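Local coordinates for Uly1 (Catenovulum maritimum, PDB 7DRQ), which is an ulvan lyase of polysaccharide lyase family 24, probably cleaving the algal polysaccharide ulvan by beta-elimination, at residues A[87-92]-A[163-168]; A[150-155]-A[169-174]. All coordinates share one frame; numbering follows the deposited sequence.

Contact 1. Residues A[87-92]-A[163-168]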
loop_
_atom_site.group_PDB
_atom_site.type_symbol
_atom_site.label_atom_id
_atom_site.label_comp_id
_atom_site.label_asym_id
_atom_site.label_seq_id
_atom_site.Cartn_x
_atom_site.Cartn_y
_atom_site.Cartn_z
ATOM N N VAL A 87 10.291 -10.112 18.803
ATOM C CA VAL A 87 11.597 -9.465 18.826
ATOM C C VAL A 87 11.562 -8.322 17.816
ATOM O O VAL A 87 10.954 -8.441 16.747
ATOM C CB VAL A 87 12.735 -10.462 18.503
ATOM C CG1 VAL A 87 12.427 -11.238 17.229
ATOM C CG2 VAL A 87 14.080 -9.753 18.404
ATOM N N THR A 88 12.213 -7.217 18.153
ATOM C CA THR A 88 12.176 -6.024 17.315
ATOM C C THR A 88 13.591 -5.561 16.995
ATOM O O THR A 88 14.498 -5.681 17.823
ATOM C CB THR A 88 11.361 -4.917 18.012
ATOM O OG1 THR A 88 9.996 -5.344 18.097
ATOM C CG2 THR A 88 11.408 -3.603 17.243
ATOM N N ILE A 89 13.769 -5.039 15.781
ATOM C CA ILE A 89 15.039 -4.479 15.327
ATOM C C ILE A 89 14.834 -2.994 15.100
ATOM O O ILE A 89 13.880 -2.595 14.423
ATOM C CB ILE A 89 15.536 -5.144 14.032
ATOM C CG1 ILE A 89 15.839 -6.634 14.246
ATOM C CG2 ILE A 89 16.760 -4.402 13.505
ATOM C CD1 ILE A 89 16.235 -7.359 12.941
ATOM N N GLU A 90 15.724 -2.178 15.659
ATOM C CA GLU A 90 15.727 -0.743 15.407
ATOM C C GLU A 90 16.721 -0.428 14.295
ATOM O O GLU A 90 17.902 -0.782 14.391
ATOM C CB GLU A 90 16.090 0.040 16.669
ATOM C CG GLU A 90 16.209 1.530 16.437
ATOM C CD GLU A 90 16.832 2.258 17.612
ATOM O OE1 GLU A 90 16.730 1.751 18.744
ATOM O OE2 GLU A 90 17.426 3.332 17.395
ATOM N N PHE A 91 16.248 0.239 13.265
ATOM C CA PHE A 91 17.106 0.666 12.173
ATOM C C PHE A 91 17.560 2.106 12.384
ATOM O O PHE A 91 16.855 2.901 13.007
ATOM C CB PHE A 91 16.380 0.543 10.825
ATOM C CG PHE A 91 16.364 -0.860 10.293
ATOM C CD1 PHE A 91 15.404 -1.759 10.719
ATOM C CD2 PHE A 91 17.329 -1.291 9.390
ATOM C CE1 PHE A 91 15.407 -3.068 10.258
ATOM C CE2 PHE A 91 17.332 -2.602 8.916
ATOM C CZ PHE A 91 16.372 -3.484 9.348
ATOM N N PRO A 92 18.755 2.452 11.900
ATOM C CA PRO A 92 19.265 3.812 12.136
ATOM C C PRO A 92 18.421 4.895 11.494
ATOM O O PRO A 92 18.365 6.011 12.025
ATOM C CB PRO A 92 20.676 3.773 11.525
ATOM C CG PRO A 92 21.064 2.331 11.519
ATOM C CD PRO A 92 19.791 1.531 11.398
ATOM N N ASN A 163 17.077 -14.334 19.526
ATOM C CA ASN A 163 18.273 -13.633 19.984
ATOM C C ASN A 163 19.207 -13.278 18.833
ATOM O O ASN A 163 20.061 -12.403 18.994
ATOM C CB ASN A 163 19.034 -14.455 21.028
ATOM C CG ASN A 163 19.540 -15.753 20.473
ATOM O OD1 ASN A 163 18.759 -16.575 19.989
ATOM N ND2 ASN A 163 20.857 -15.961 20.537
ATOM N N ASN A 164 19.072 -13.939 17.688
ATOM C CA ASN A 164 19.882 -13.617 16.520
ATOM C C ASN A 164 19.174 -12.676 15.553
ATOM O O ASN A 164 19.761 -12.300 14.528
ATOM C CB ASN A 164 20.292 -14.904 15.792
ATOM C CG ASN A 164 21.194 -15.787 16.639
ATOM O OD1 ASN A 164 21.035 -17.001 16.675
ATOM N ND2 ASN A 164 22.140 -15.171 17.328
ATOM N N PHE A 165 17.928 -12.297 15.845
ATOM C CA PHE A 165 17.155 -11.415 14.961
ATOM C C PHE A 165 17.549 -9.978 15.281
ATOM O O PHE A 165 16.893 -9.266 16.048
ATOM C CB PHE A 165 15.656 -11.644 15.136
ATOM C CG PHE A 165 14.815 -10.973 14.087
ATOM C CD1 PHE A 165 14.727 -11.502 12.810
ATOM C CD2 PHE A 165 14.116 -9.820 14.378
ATOM C CE1 PHE A 165 13.955 -10.884 11.834
ATOM C CE2 PHE A 165 13.330 -9.188 13.395
ATOM C CZ PHE A 165 13.258 -9.728 12.128
ATOM N N THR A 166 18.670 -9.558 14.701
ATOM C CA THR A 166 19.269 -8.262 14.990
ATOM C C THR A 166 19.726 -7.623 13.687
ATOM O O THR A 166 19.684 -8.238 12.620
ATOM C CB THR A 166 20.485 -8.372 15.921
ATOM O OG1 THR A 166 21.576 -8.934 15.181
ATOM C CG2 THR A 166 20.198 -9.240 17.165
ATOM N N LEU A 167 20.234 -6.390 13.802
ATOM C CA LEU A 167 20.820 -5.686 12.663
ATOM C C LEU A 167 21.969 -6.460 12.018
ATOM O O LEU A 167 22.293 -6.200 10.853
ATOM C CB LEU A 167 21.309 -4.315 13.128
ATOM C CG LEU A 167 21.059 -3.053 12.324
ATOM C CD1 LEU A 167 19.668 -3.042 11.728
ATOM C CD2 LEU A 167 21.276 -1.861 13.245
ATOM N N THR A 168 22.593 -7.400 12.748
ATOM C CA THR A 168 23.628 -8.249 12.163
ATOM C C THR A 168 23.120 -8.992 10.930
ATOM O O THR A 168 23.907 -9.319 10.029
ATOM C CB THR A 168 24.141 -9.248 13.209
ATOM O OG1 THR A 168 24.704 -8.533 14.314
ATOM C CG2 THR A 168 25.209 -10.145 12.623
HETATM O O HOH W 1 16.753 -7.379 17.979
#
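The carbonyl oxygen of Phe165 accepts a hydrogen bond from water 1 at 2.7 Å and also lies against Ile89 CG1. The same water donates to Thr88 O at 2.8 Å, so its two protons span the backbones. Residues 87-91 lie on strand 86-91, an outermost strand of a four-stranded antiparallel sheet, consistent with a beta-propeller blade; the irregular chain of 163-168 runs along its side, and Phe165 sits at the centre of an inverse gamma turn.

The direct side-chain contacts between the segments are apolar. Ile89 reaches out with CG1 opposite the carbonyl carbon (chi1 -64°) and an extended chi2 of 175°, which sets CD1 over one face of the Phe165 ring, 3.7 Å from its centroid. Val87 CG1 meets Phe165 CD2 at 3.6 Å, so two strand side chains share one ring. This ring also touches Phe61 and Ile122, which places it between adjacent sheets. Thr166 shapes the chain beyond by an ST turn, in which Thr168 N donates to Thr166 OG1 at 3.1 Å.

Leu167 serves the far end of the strand. Its chi1 of -136° lies well away from a staggered value, which suggests some strain. Leu167 CD1 fits against Ile89 CG2 and over one face of Phe91, 3.6 Å above the ring plane, while Leu167 CD2 approaches Glu90 O at 3.7 Å and meets the Pro92 ring at CD.

Contact 2. Residues A[150-155]-A[169-174]. With CA (calcium ion), chain C.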
loop_
_atom_site.group_PDB
_atom_site.type_symbol
_atom_site.label_atom_id
_atom_site.label_comp_id
_atom_site.label_asym_id
_atom_site.label_seq_id
_atom_site.Cartn_x
_atom_site.Cartn_y
_atom_site.Cartn_z
ATOM N N TYR A 150 16.302 1.335 0.398
ATOM C CA TYR A 150 16.076 -0.104 0.413
ATOM C C TYR A 150 17.007 -0.752 1.427
ATOM O O TYR A 150 18.215 -0.481 1.428
ATOM C CB TYR A 150 16.317 -0.677 -0.994
ATOM C CG TYR A 150 16.317 -2.184 -1.114
ATOM C CD1 TYR A 150 15.304 -2.956 -0.552
ATOM C CD2 TYR A 150 17.317 -2.830 -1.835
ATOM C CE1 TYR A 150 15.308 -4.350 -0.674
ATOM C CE2 TYR A 150 17.326 -4.216 -1.979
ATOM C CZ TYR A 150 16.323 -4.970 -1.394
ATOM O OH TYR A 150 16.335 -6.338 -1.540
ATOM N N SER A 151 16.456 -1.618 2.272
ATOM C CA SER A 151 17.256 -2.400 3.206
ATOM C C SER A 151 16.918 -3.872 3.018
ATOM O O SER A 151 15.777 -4.227 2.706
ATOM C CB SER A 151 16.999 -1.966 4.665
ATOM O OG SER A 151 17.574 -0.695 4.926
ATOM N N TYR A 152 17.919 -4.735 3.189
ATOM C CA TYR A 152 17.684 -6.151 2.957
ATOM C C TYR A 152 18.669 -6.979 3.764
ATOM O O TYR A 152 19.696 -6.489 4.240
ATOM C CB TYR A 152 17.769 -6.518 1.466
ATOM C CG TYR A 152 19.153 -6.398 0.870
ATOM C CD1 TYR A 152 19.662 -5.156 0.476
ATOM C CD2 TYR A 152 19.953 -7.516 0.696
ATOM C CE1 TYR A 152 20.940 -5.045 -0.086
ATOM C CE2 TYR A 152 21.235 -7.412 0.137
ATOM C CZ TYR A 152 21.721 -6.174 -0.238
ATOM O OH TYR A 152 22.989 -6.075 -0.792
ATOM N N SER A 153 18.347 -8.253 3.888
ATOM C CA SER A 153 19.008 -9.125 4.843
ATOM C C SER A 153 19.809 -10.209 4.135
ATOM O O SER A 153 19.734 -10.399 2.912
ATOM C CB SER A 153 17.971 -9.770 5.766
ATOM O OG SER A 153 17.423 -10.906 5.124
ATOM N N LEU A 154 20.577 -10.932 4.944
ATOM C CA LEU A 154 21.154 -12.191 4.523
ATOM C C LEU A 154 20.059 -13.191 4.191
ATOM O O LEU A 154 18.937 -13.126 4.706
ATOM C CB LEU A 154 22.019 -12.783 5.638
ATOM C CG LEU A 154 23.152 -11.918 6.181
ATOM C CD1 LEU A 154 23.743 -12.585 7.444
ATOM C CD2 LEU A 154 24.193 -11.757 5.090
ATOM N N ALA A 155 20.409 -14.147 3.337
ATOM C CA ALA A 155 19.575 -15.325 3.165
ATOM C C ALA A 155 19.482 -16.075 4.489
ATOM O O ALA A 155 20.458 -16.163 5.238
ATOM C CB ALA A 155 20.141 -16.227 2.063
ATOM N N GLN A 169 21.812 -9.244 10.860
ATOM C CA GLN A 169 21.214 -9.945 9.732
ATOM C C GLN A 169 21.066 -9.074 8.490
ATOM O O GLN A 169 20.761 -9.605 7.416
ATOM C CB GLN A 169 19.835 -10.484 10.122
ATOM C CG GLN A 169 19.915 -11.633 11.119
ATOM C CD GLN A 169 20.841 -12.714 10.627
ATOM O OE1 GLN A 169 20.520 -13.437 9.692
ATOM N NE2 GLN A 169 22.015 -12.820 11.246
ATOM N N PHE A 170 21.276 -7.772 8.595
ATOM C CA PHE A 170 21.009 -6.885 7.476
ATOM C C PHE A 170 22.310 -6.403 6.852
ATOM O O PHE A 170 23.359 -6.363 7.503
ATOM C CB PHE A 170 20.119 -5.716 7.905
ATOM C CG PHE A 170 18.672 -6.112 7.996
ATOM C CD1 PHE A 170 18.212 -6.832 9.095
ATOM C CD2 PHE A 170 17.807 -5.866 6.936
ATOM C CE1 PHE A 170 16.892 -7.243 9.169
ATOM C CE2 PHE A 170 16.487 -6.269 6.989
ATOM C CZ PHE A 170 16.022 -6.966 8.120
ATOM N N VAL A 171 22.226 -6.077 5.570
ATOM C CA VAL A 171 23.400 -5.855 4.732
ATOM C C VAL A 171 23.653 -4.362 4.630
ATOM O O VAL A 171 22.775 -3.596 4.212
ATOM C CB VAL A 171 23.222 -6.479 3.341
ATOM C CG1 VAL A 171 24.480 -6.222 2.498
ATOM C CG2 VAL A 171 22.928 -7.962 3.456
ATOM N N LYS A 172 24.862 -3.950 5.001
ATOM C CA LYS A 172 25.216 -2.543 4.948
ATOM C C LYS A 172 25.455 -2.082 3.513
ATOM O O LYS A 172 25.859 -2.853 2.630
ATOM C CB LYS A 172 26.461 -2.278 5.803
ATOM C CG LYS A 172 26.290 -2.623 7.281
ATOM C CD LYS A 172 27.450 -2.107 8.120
ATOM C CE LYS A 172 27.419 -2.680 9.529
ATOM N NZ LYS A 172 28.463 -2.066 10.406
ATOM N N ASP A 173 25.198 -0.797 3.287
ATOM C CA ASP A 173 25.652 -0.128 2.075
ATOM C C ASP A 173 27.169 -0.035 2.138
ATOM O O ASP A 173 27.711 0.677 2.987
ATOM C CB ASP A 173 25.010 1.255 1.972
ATOM C CG ASP A 173 25.427 2.019 0.725
ATOM O OD1 ASP A 173 26.301 1.542 -0.027
ATOM O OD2 ASP A 173 24.871 3.106 0.485
ATOM N N THR A 174 27.857 -0.777 1.264
ATOM C CA THR A 174 29.307 -0.685 1.126
ATOM C C THR A 174 29.697 -0.184 -0.256
ATOM O O THR A 174 30.823 -0.422 -0.714
ATOM C CB THR A 174 29.988 -2.030 1.415
ATOM O OG1 THR A 174 29.450 -3.058 0.573
ATOM C CG2 THR A 174 29.801 -2.417 2.866
HETATM CA CA CA C . 23.266 4.465 1.610
HETATM O O HOH W 2 20.143 -3.190 4.486
HETATM O O HOH W 3 22.022 4.997 -0.463
HETATM O O HOH W 4 24.378 6.495 0.647
HETATM O O HOH W 5 21.847 6.212 2.580
#
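Two nearly straight backbone hydrogen bonds join Tyr152 and Leu154 to the facing chain: Val171 N donates to Tyr152 O at 2.9 Å and Leu154 N to Gln169 O at 2.8 Å. They flank Ser153 and Phe170, whose CA atoms are 4.0 Å apart, the pattern of an antiparallel non-hydrogen-bonded pair and here a single bridge.

Packing is tight on the inner part, where Ser153 CB stands 3.9 Å above the centre of the Phe170 ring. Ser153 OG donates to the carbonyl oxygen of the next residue, Leu154 O, and accepts from Ile122 N. Nearer the surface the packing is still close: Tyr152, with chi1 of 68°, turns one ring face to Val171, whose CB lies over it, offset toward the rim, and Val171 CG1 approaches Tyr152 OH at 3.6 Å. An alanine in place of Tyr152 would probably leave Val171 CB and both its methyls without this aromatic surface, opening a gap beside the bridge. Water 2 takes the place of the return bond of the Tyr152–Val171 pair, accepting from Tyr152 N and donating to Val171 O.

The solvent side is looser. Exposed Leu154 crosses Gln169 at about a right angle, and its CD1 comes no nearer to OE1 than 4.0 Å.

Farther along, Asp173 OD2 binds calcium at 2.4 Å, with three waters, Asp183 and Lys185 O among the other ligands. Strand 150-152 pairs on its other edge with strand 122-126, where Ile122 and Leu124 pack on Phe170, while Ser151 OG bonds to Tyr184 O in the calcium-binding loop.

Overall arrangement
Read from the N terminus, the segments come as 87-92, 150-155, 163-168 and 169-174, so the two contacts cross instead of nesting. Contact 1 closes a long loop of 70 residues, including 19 in strands, that begins at the edge of the sheet ending in strand 86-91. Contact 2 closes a short loop of 13 residues with no regular strand. Their second segments are consecutive, so one continuous chain, 163-174, leans first on that sheet and then on the sheet containing strand 150-152. The rings of Phe91 and Phe170 meet edge to face at the junction, and Ile89 CD1 lies 3.8 Å from Phe170 CE1. The chain then runs on to calcium.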